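PDB 2X49: invasion protein InvA from Salmonella enterica, which serves in the inner-membrane export apparatus of a type III secretion system and takes part in the invasion of intestinal epithelial cells by Salmonella. Local coordinates for residues L185-S190 and H217-M222; V191-L196 and A223-H228; L278-L283 and G308-L313. All coordinates share one frame; numbering follows the deposited sequence.

Contact 1: residues L185-S190 and H217-M222; sequences LSERVS and HIRGAM
NH1 of Arg219 is engaged by charge and hydrocarbon of the 185-190 loop and by a water molecule. Glu187 OE2 lies 3.7 Å from Arg219 NH1, well out of the guanidinium plane, so this long salt bridge is an attraction of charges without a directed N-H. The N-H groups turn instead to two in-plane waters: Arg219 NH1 donates over 3.0 Å to water 2, which gives a weak bond to Glu187 OE1, and Arg219 NH2 donates to water 1, which in turn donates a hydrogen bond to the backbone O of Glu187 (2.8 Å). Carboxylate and guanidinium planes lie 23° apart. Glu187 CB comes to the guanidinium edge, and CG2 of Val189 meets NH1 obliquely at 3.7 Å. Arg219 keeps CG anti to its carbonyl carbon and bends at chi3 (62°), bringing NH1 between these groups. The stronger ionic partners are more distant in sequence: Glu320 for Arg219 NE and Arg299 for Glu187 OE2. The loop itself is shaped by Arg188, whose positive phi makes it the C-prime residue of a Schellman motif, with Arg188 N bonded to Leu185 O and Val189 N to Leu184 O, closing helix 174-185.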
loop_
_atom_site.group_PDB
_atom_site.type_symbol
_atom_site.label_atom_id
_atom_site.label_comp_id
_atom_site.label_asym_id
_atom_site.label_seq_id
_atom_site.Cartn_x
_atom_site.Cartn_y
_atom_site.Cartn_z
ATOM N N LEU A 185 7.197 2.453 -4.489
ATOM C CA LEU A 185 5.789 2.329 -4.892
ATOM C C LEU A 185 5.220 1.029 -4.440
ATOM O O LEU A 185 4.060 0.964 -4.067
ATOM C CB LEU A 185 5.646 2.483 -6.412
ATOM C CG LEU A 185 5.904 3.866 -6.989
ATOM C CD1 LEU A 185 6.273 3.858 -8.491
ATOM C CD2 LEU A 185 4.680 4.735 -6.771
ATOM N N SER A 186 6.048 -0.031 -4.433
ATOM C CA SER A 186 5.542 -1.390 -4.151
ATOM C C SER A 186 5.149 -1.490 -2.692
ATOM O O SER A 186 4.455 -2.442 -2.302
ATOM C CB SER A 186 6.551 -2.524 -4.505
ATOM O OG SER A 186 7.656 -2.476 -3.632
ATOM N N GLU A 187 5.624 -0.530 -1.921
ATOM C CA GLU A 187 5.327 -0.435 -0.464
ATOM C C GLU A 187 4.390 0.756 -0.153
ATOM O O GLU A 187 4.259 1.246 0.989
ATOM C CB GLU A 187 6.615 -0.385 0.380
ATOM C CG GLU A 187 7.361 -1.747 0.408
ATOM C CD GLU A 187 8.393 -1.830 1.551
ATOM O OE1 GLU A 187 9.629 -1.823 1.274
ATOM O OE2 GLU A 187 8.011 -1.851 2.744
ATOM N N ARG A 188 3.743 1.211 -1.199
ATOM C CA ARG A 188 2.676 2.231 -1.128
ATOM C C ARG A 188 3.176 3.640 -0.794
ATOM O O ARG A 188 2.499 4.496 -0.209
ATOM C CB ARG A 188 1.574 1.742 -0.155
ATOM C CG ARG A 188 0.452 1.167 -0.927
ATOM C CD ARG A 188 -0.233 -0.042 -0.280
ATOM N NE ARG A 188 -0.946 0.429 0.838
ATOM C CZ ARG A 188 -1.393 -0.303 1.843
ATOM N NH1 ARG A 188 -1.127 -1.589 1.943
ATOM N NH2 ARG A 188 -2.077 0.312 2.786
ATOM N N VAL A 189 4.435 3.863 -1.124
ATOM C CA VAL A 189 5.067 5.204 -0.985
ATOM C C VAL A 189 5.002 5.950 -2.312
ATOM O O VAL A 189 5.389 5.398 -3.376
ATOM C CB VAL A 189 6.525 5.083 -0.532
ATOM C CG1 VAL A 189 7.136 6.472 -0.453
ATOM C CG2 VAL A 189 6.557 4.333 0.793
ATOM N N SER A 190 4.439 7.153 -2.297
ATOM C CA SER A 190 4.302 7.948 -3.507
ATOM C C SER A 190 5.633 8.450 -4.025
ATOM O O SER A 190 6.534 8.764 -3.230
ATOM C CB SER A 190 3.397 9.197 -3.263
ATOM O OG SER A 190 3.294 10.044 -4.365
ATOM N N HIS A 217 17.415 4.287 3.037
ATOM C CA HIS A 217 17.848 5.644 3.283
ATOM C C HIS A 217 16.911 6.665 2.643
ATOM O O HIS A 217 16.626 7.740 3.196
ATOM C CB HIS A 217 19.299 5.889 2.841
ATOM C CG HIS A 217 20.319 5.152 3.652
ATOM N ND1 HIS A 217 20.523 5.392 4.994
ATOM C CD2 HIS A 217 21.239 4.216 3.300
ATOM C CE1 HIS A 217 21.484 4.605 5.449
ATOM N NE2 HIS A 217 21.952 3.898 4.432
ATOM N N ILE A 218 16.466 6.321 1.449
ATOM C CA ILE A 218 15.542 7.185 0.690
ATOM C C ILE A 218 14.214 7.311 1.462
ATOM O O ILE A 218 13.661 8.402 1.661
ATOM C CB ILE A 218 15.306 6.738 -0.764
ATOM C CG1 ILE A 218 16.635 6.663 -1.545
ATOM C CG2 ILE A 218 14.324 7.658 -1.457
ATOM C CD1 ILE A 218 17.531 7.839 -1.348
ATOM N N ARG A 219 13.765 6.179 1.965
ATOM C CA ARG A 219 12.507 6.145 2.773
ATOM C C ARG A 219 12.678 7.095 3.926
ATOM O O ARG A 219 11.803 7.872 4.307
ATOM C CB ARG A 219 12.188 4.757 3.300
ATOM C CG ARG A 219 11.638 3.810 2.293
ATOM C CD ARG A 219 11.300 2.523 2.957
ATOM N NE ARG A 219 10.266 2.629 3.992
ATOM C CZ ARG A 219 8.984 2.310 3.793
ATOM N NH1 ARG A 219 8.581 1.832 2.593
ATOM N NH2 ARG A 219 8.109 2.442 4.797
ATOM N N GLY A 220 13.845 7.023 4.538
ATOM C CA GLY A 220 14.123 7.916 5.680
ATOM C C GLY A 220 14.039 9.413 5.331
ATOM O O GLY A 220 13.535 10.265 6.081
ATOM N N ALA A 221 14.579 9.728 4.178
ATOM C CA ALA A 221 14.605 11.108 3.704
ATOM C C ALA A 221 13.185 11.590 3.470
ATOM O O ALA A 221 12.848 12.753 3.643
ATOM C CB ALA A 221 15.432 11.267 2.403
ATOM N N MET A 222 12.353 10.648 3.100
ATOM C CA MET A 222 10.959 10.914 2.676
ATOM C C MET A 222 9.976 10.747 3.808
ATOM O O MET A 222 8.769 10.703 3.601
ATOM C CB MET A 222 10.558 9.991 1.507
ATOM C CG MET A 222 11.274 10.307 0.196
ATOM S SD MET A 222 11.308 12.038 -0.351
ATOM C CE MET A 222 9.563 12.171 -0.823
HETATM O O HOH W 1 5.684 1.333 3.350
HETATM O O HOH W 2 9.993 0.772 0.181
#

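Contact 2: residues V191-L196 and A223-H228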
loop_
_atom_site.group_PDB
_atom_site.type_symbol
_atom_site.label_atom_id
_atom_site.label_comp_id
_atom_site.label_asym_id
_atom_site.label_seq_id
_atom_site.Cartn_x
_atom_site.Cartn_y
_atom_site.Cartn_z
ATOM N N VAL A 191 5.720 8.554 -5.328
ATOM C CA VAL A 191 6.896 9.150 -5.997
ATOM C C VAL A 191 6.613 10.481 -6.649
ATOM O O VAL A 191 7.365 10.975 -7.494
ATOM C CB VAL A 191 7.595 8.189 -6.952
ATOM C CG1 VAL A 191 8.122 6.980 -6.157
ATOM C CG2 VAL A 191 6.707 7.759 -8.128
ATOM N N ARG A 192 5.485 11.060 -6.271
ATOM C CA ARG A 192 5.120 12.395 -6.768
ATOM C C ARG A 192 6.174 13.475 -6.500
ATOM O O ARG A 192 6.410 14.326 -7.330
ATOM C CB ARG A 192 3.770 12.867 -6.204
ATOM C CG ARG A 192 3.386 14.228 -6.732
ATOM C CD ARG A 192 1.898 14.488 -6.608
ATOM N NE ARG A 192 1.182 13.917 -7.751
ATOM C CZ ARG A 192 1.211 14.415 -8.972
ATOM N NH1 ARG A 192 1.858 15.546 -9.200
ATOM N NH2 ARG A 192 0.564 13.806 -9.971
ATOM N N ASN A 193 6.771 13.406 -5.319
ATOM C CA ASN A 193 7.784 14.416 -4.942
ATOM C C ASN A 193 9.168 14.008 -5.416
ATOM O O ASN A 193 10.047 13.647 -4.624
ATOM C CB ASN A 193 7.785 14.665 -3.451
ATOM C CG ASN A 193 8.419 15.986 -3.112
ATOM O OD1 ASN A 193 9.193 16.560 -3.917
ATOM N ND2 ASN A 193 8.065 16.521 -1.938
ATOM N N MET A 194 9.308 14.045 -6.725
ATOM C CA MET A 194 10.500 13.552 -7.381
ATOM C C MET A 194 11.692 14.378 -6.990
ATOM O O MET A 194 12.781 13.842 -6.852
ATOM C CB MET A 194 10.328 13.507 -8.897
ATOM C CG MET A 194 11.358 12.602 -9.579
ATOM S SD MET A 194 11.154 10.859 -9.092
ATOM C CE MET A 194 9.716 10.403 -10.069
ATOM N N LYS A 195 11.466 15.642 -6.728
ATOM C CA LYS A 195 12.590 16.569 -6.450
ATOM C C LYS A 195 13.246 16.121 -5.151
ATOM O O LYS A 195 14.478 16.022 -5.005
ATOM C CB LYS A 195 12.169 18.022 -6.332
ATOM C CG LYS A 195 13.340 18.996 -6.039
ATOM C CD LYS A 195 12.853 20.404 -5.825
ATOM C CE LYS A 195 14.001 21.381 -5.529
ATOM N NZ LYS A 195 13.555 22.784 -5.184
ATOM N N LEU A 196 12.404 15.818 -4.193
ATOM C CA LEU A 196 12.934 15.378 -2.870
ATOM C C LEU A 196 13.613 14.014 -2.928
ATOM O O LEU A 196 14.620 13.729 -2.260
ATOM C CB LEU A 196 11.853 15.426 -1.806
ATOM C CG LEU A 196 11.511 16.870 -1.445
ATOM C CD1 LEU A 196 10.583 16.895 -0.204
ATOM C CD2 LEU A 196 12.754 17.754 -1.233
ATOM N N ALA A 223 10.504 10.623 5.012
ATOM C CA ALA A 223 9.674 10.266 6.164
ATOM C C ALA A 223 8.342 11.049 6.311
ATOM O O ALA A 223 7.251 10.484 6.480
ATOM C CB ALA A 223 10.465 10.352 7.458
ATOM N N ARG A 224 8.461 12.353 6.170
ATOM C CA ARG A 224 7.317 13.218 6.317
ATOM C C ARG A 224 6.219 12.834 5.344
ATOM O O ARG A 224 5.049 12.809 5.673
ATOM C CB ARG A 224 7.722 14.677 6.092
ATOM C CG ARG A 224 6.571 15.612 5.968
ATOM C CD ARG A 224 7.094 17.026 5.766
ATOM N NE ARG A 224 6.007 17.991 5.641
ATOM C CZ ARG A 224 6.114 19.284 5.925
ATOM N NH1 ARG A 224 7.267 19.800 6.352
ATOM N NH2 ARG A 224 5.064 20.069 5.778
ATOM N N TYR A 225 6.650 12.494 4.150
ATOM C CA TYR A 225 5.710 12.219 3.024
ATOM C C TYR A 225 5.063 10.855 3.143
ATOM O O TYR A 225 3.918 10.640 2.762
ATOM C CB TYR A 225 6.432 12.436 1.686
ATOM C CG TYR A 225 6.849 13.886 1.598
ATOM C CD1 TYR A 225 5.954 14.854 1.155
ATOM C CD2 TYR A 225 8.088 14.304 2.037
ATOM C CE1 TYR A 225 6.292 16.231 1.166
ATOM C CE2 TYR A 225 8.443 15.650 2.039
ATOM C CZ TYR A 225 7.532 16.621 1.608
ATOM O OH TYR A 225 7.842 17.967 1.592
ATOM N N ILE A 226 5.831 9.941 3.700
ATOM C CA ILE A 226 5.344 8.590 3.956
ATOM C C ILE A 226 4.264 8.661 5.018
ATOM O O ILE A 226 3.176 8.127 4.895
ATOM C CB ILE A 226 6.507 7.662 4.364
ATOM C CG1 ILE A 226 7.364 7.374 3.123
ATOM C CG2 ILE A 226 6.015 6.316 4.948
ATOM C CD1 ILE A 226 8.738 6.731 3.361
ATOM N N CYS A 227 4.597 9.374 6.068
ATOM C CA CYS A 227 3.706 9.440 7.191
ATOM C C CYS A 227 2.339 10.089 6.730
ATOM O O CYS A 227 1.245 9.574 6.990
ATOM C CB CYS A 227 4.412 10.159 8.330
ATOM S SG CYS A 227 3.489 10.467 9.831
ATOM N N HIS A 228 2.476 11.191 6.035
ATOM C CA HIS A 228 1.293 12.018 5.640
ATOM C C HIS A 228 0.368 11.224 4.734
ATOM O O HIS A 228 -0.869 11.372 4.734
ATOM C CB HIS A 228 1.725 13.321 4.972
ATOM C CG HIS A 228 2.021 14.412 5.945
ATOM N ND1 HIS A 228 2.994 14.542 6.886
ATOM C CD2 HIS A 228 1.264 15.564 6.006
ATOM C CE1 HIS A 228 2.797 15.756 7.504
ATOM N NE2 HIS A 228 1.743 16.345 6.963
#
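The backbones of 191-196 and 223-228 approach most closely at Asn193 and Tyr225, whose CA atoms are 8.5 Å apart, a separation bridged by side chains alone. Asn193 sends its ND2 over one face of the Tyr225 ring, 3.5 Å above the plane and displaced toward the rim, at equal distances of 3.6 Å from Tyr225 CE1 and CZ. The amide stands almost upright on the ring, the two planes being 85° apart, with ND2, not OD1, nearest the ring. Leu196 arrives by another path: its chain runs at about a right angle to that of Tyr225, and the CD1 methyl presses obliquely on the phenol end, 3.3 Å from Tyr225 CE2 and 3.4 Å from Tyr225 OH. The packing is tight at this point.

Asn193 is the N-cap of helix 194-204. Its OD1 accepts a weak bond from Leu196 N (3.3 Å, N-H...O angle 156°), so one end of the amide caps the helix while the other rests on the tyrosine. With CG anti to the backbone N (chi1 -160°), the amide can serve both purposes. At the cap itself the chain makes an inverse gamma turn centred on Asn193, closed by a weak bond from Met194 N to Arg192 O.

Tyr225 belongs to helix 223-231, and the contact therefore ties the start of one helix to the first turn of another on the surface of the helical part of the domain. Leu196 also packs on Met222, which continues the apolar contact inward, while Arg192 turns to helix 27-39, making a cation-pi contact with Phe36. Cys227 binds a mercury ion through SG.

Contact 3: residues L278-L283 and G308-L313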
loop_
_atom_site.group_PDB
_atom_site.type_symbol
_atom_site.label_atom_id
_atom_site.label_comp_id
_atom_site.label_asym_id
_atom_site.label_seq_id
_atom_site.Cartn_x
_atom_site.Cartn_y
_atom_site.Cartn_z
ATOM N N LEU A 278 -1.353 -15.326 14.668
ATOM C CA LEU A 278 -2.195 -15.422 15.855
ATOM C C LEU A 278 -2.565 -14.074 16.468
ATOM O O LEU A 278 -3.701 -13.840 16.897
ATOM C CB LEU A 278 -1.481 -16.282 16.893
ATOM C CG LEU A 278 -2.156 -16.464 18.229
ATOM C CD1 LEU A 278 -3.495 -17.166 18.025
ATOM C CD2 LEU A 278 -1.203 -17.272 19.184
ATOM N N LYS A 279 -1.600 -13.169 16.461
ATOM C CA LYS A 279 -1.770 -11.855 17.065
ATOM C C LYS A 279 -2.630 -10.983 16.190
ATOM O O LYS A 279 -3.289 -10.044 16.655
ATOM C CB LYS A 279 -0.415 -11.183 17.363
ATOM C CG LYS A 279 0.389 -11.966 18.312
ATOM C CD LYS A 279 -0.243 -12.025 19.664
ATOM C CE LYS A 279 0.816 -12.227 20.709
ATOM N NZ LYS A 279 1.025 -10.973 21.485
ATOM N N LEU A 280 -2.619 -11.279 14.908
ATOM C CA LEU A 280 -3.392 -10.474 13.943
ATOM C C LEU A 280 -4.824 -10.981 13.840
ATOM O O LEU A 280 -5.713 -10.256 13.383
ATOM C CB LEU A 280 -2.766 -10.430 12.542
ATOM C CG LEU A 280 -1.419 -9.705 12.393
ATOM C CD1 LEU A 280 -0.811 -9.999 11.009
ATOM C CD2 LEU A 280 -1.529 -8.187 12.618
ATOM N N ASP A 281 -5.038 -12.193 14.292
ATOM C CA ASP A 281 -6.278 -12.963 13.947
ATOM C C ASP A 281 -7.596 -12.299 14.370
ATOM O O ASP A 281 -8.627 -12.445 13.706
ATOM C CB ASP A 281 -6.207 -14.411 14.489
ATOM C CG ASP A 281 -7.445 -15.236 14.160
ATOM O OD1 ASP A 281 -7.703 -15.485 12.965
ATOM O OD2 ASP A 281 -8.137 -15.656 15.102
ATOM N N ASP A 282 -7.549 -11.560 15.469
ATOM C CA ASP A 282 -8.797 -11.062 16.095
ATOM C C ASP A 282 -9.036 -9.576 15.880
ATOM O O ASP A 282 -9.955 -8.979 16.450
ATOM C CB ASP A 282 -8.906 -11.462 17.573
ATOM C CG ASP A 282 -7.919 -10.728 18.485
ATOM O OD1 ASP A 282 -7.154 -9.872 18.003
ATOM O OD2 ASP A 282 -7.952 -11.033 19.709
ATOM N N LEU A 283 -8.242 -9.026 14.988
ATOM C CA LEU A 283 -8.366 -7.580 14.578
ATOM C C LEU A 283 -9.630 -7.325 13.777
ATOM O O LEU A 283 -10.033 -8.141 12.927
ATOM C CB LEU A 283 -7.183 -7.084 13.761
ATOM C CG LEU A 283 -5.844 -7.241 14.441
ATOM C CD1 LEU A 283 -4.757 -6.700 13.560
ATOM C CD2 LEU A 283 -5.958 -6.530 15.797
ATOM N N GLY A 308 4.162 -12.392 2.243
ATOM C CA GLY A 308 3.627 -13.561 1.577
ATOM C C GLY A 308 2.202 -13.838 2.003
ATOM O O GLY A 308 1.300 -14.029 1.177
ATOM N N ARG A 309 2.036 -13.831 3.314
ATOM C CA ARG A 309 0.747 -14.106 3.943
ATOM C C ARG A 309 -0.145 -12.920 4.096
ATOM O O ARG A 309 -1.369 -13.036 3.945
ATOM C CB ARG A 309 0.868 -14.768 5.316
ATOM C CG ARG A 309 -0.473 -15.295 5.796
ATOM C CD ARG A 309 -0.424 -16.379 6.908
ATOM N NE ARG A 309 -1.773 -16.826 7.265
ATOM C CZ ARG A 309 -2.062 -17.880 8.013
ATOM N NH1 ARG A 309 -1.101 -18.623 8.522
ATOM N NH2 ARG A 309 -3.320 -18.205 8.259
ATOM N N PHE A 310 0.504 -11.793 4.330
ATOM C CA PHE A 310 -0.138 -10.495 4.654
ATOM C C PHE A 310 0.310 -9.370 3.739
ATOM O O PHE A 310 0.953 -8.441 4.198
ATOM C CB PHE A 310 0.118 -10.117 6.099
ATOM C CG PHE A 310 -0.360 -11.150 7.049
ATOM C CD1 PHE A 310 -1.713 -11.444 7.139
ATOM C CD2 PHE A 310 0.517 -11.900 7.800
ATOM C CE1 PHE A 310 -2.185 -12.467 7.959
ATOM C CE2 PHE A 310 0.043 -12.919 8.647
ATOM C CZ PHE A 310 -1.314 -13.204 8.728
ATOM N N PRO A 311 -0.046 -9.458 2.449
ATOM C CA PRO A 311 0.524 -8.575 1.452
ATOM C C PRO A 311 0.113 -7.105 1.581
ATOM O O PRO A 311 0.804 -6.232 1.066
ATOM C CB PRO A 311 0.027 -9.171 0.126
ATOM C CG PRO A 311 -1.186 -9.975 0.482
ATOM C CD PRO A 311 -0.872 -10.513 1.868
ATOM N N ASP A 312 -0.959 -6.879 2.301
ATOM C CA ASP A 312 -1.557 -5.550 2.382
ATOM C C ASP A 312 -1.238 -4.850 3.666
ATOM O O ASP A 312 -1.713 -3.742 3.899
ATOM C CB ASP A 312 -3.083 -5.668 2.212
ATOM C CG ASP A 312 -3.463 -6.215 0.840
ATOM O OD1 ASP A 312 -2.715 -5.995 -0.144
ATOM O OD2 ASP A 312 -4.500 -6.877 0.746
ATOM N N LEU A 313 -0.376 -5.471 4.453
ATOM C CA LEU A 313 0.034 -4.857 5.756
ATOM C C LEU A 313 1.391 -4.180 5.644
ATOM O O LEU A 313 2.424 -4.840 5.668
ATOM C CB LEU A 313 0.046 -5.912 6.884
ATOM C CG LEU A 313 0.351 -5.450 8.299
ATOM C CD1 LEU A 313 -0.537 -4.271 8.721
ATOM C CD2 LEU A 313 0.143 -6.642 9.238
#
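Leu280 and Phe310 meet between two connections of the parallel four-stranded alpha/beta sheet: Leu280 lies near the end of helix 266-280, on the way to strand 291-294, and Phe310 lies in the loop that takes the beta-alpha-beta crossover from helix 299-306 into edge strand 314-317. The packed part is small and wholly apolar. CD1 of Leu280 stands over the middle of the phenyl ring, 3.8 Å from the Phe310 ring centroid and only 8° off the normal, a clear CH-pi contact. On the other ring face Arg309 CG lies 3.6 Å above the plane, offset to the rim, so aliphatic groups sandwich the phenyl. The same Leu280 methyl is 3.9 Å from Leu313 CD2, the two leucines reaching toward each other tip to tip, so one branch of Leu280 fills the corner between ring and leucine. Leu313 reaches it with CG anti to the backbone N (chi1 -176°). A type I turn from Phe310 to Leu313, with Leu313 N bonded to Phe310 O at 3.3 Å, brings both residues to the same partner. Thr277 and Met273, about one and two turns earlier on helix 266-280, also touch the phenyl group.

Toward solvent the contact is looser. Asp281 and Arg309 are exposed, and their opposite charges face each other without touching, Asp281 OD1 remaining 7.0 Å from Arg309 NH2.

Contacts 1 and 2 are neighbours, their centres about 7 Å apart, and their segments run on from one another: the loop after helix 174-185 leads to helix 194-204, and helix 211-221 to helix 223-231. Ile226 and Leu196 of contact 2 pack on Val189 and Met222 of contact 1, joining a buried, water-mediated ionic contact to a surface one built on an aromatic ring. Contact 3 lies farther off, about 22 Å from contact 1 and 27 Å from contact 2 between centres, in the alpha/beta part. It is buried and purely apolar. A probable hydrogen bond from Arg188 NH1 to Asp312 O connects it to contact 1.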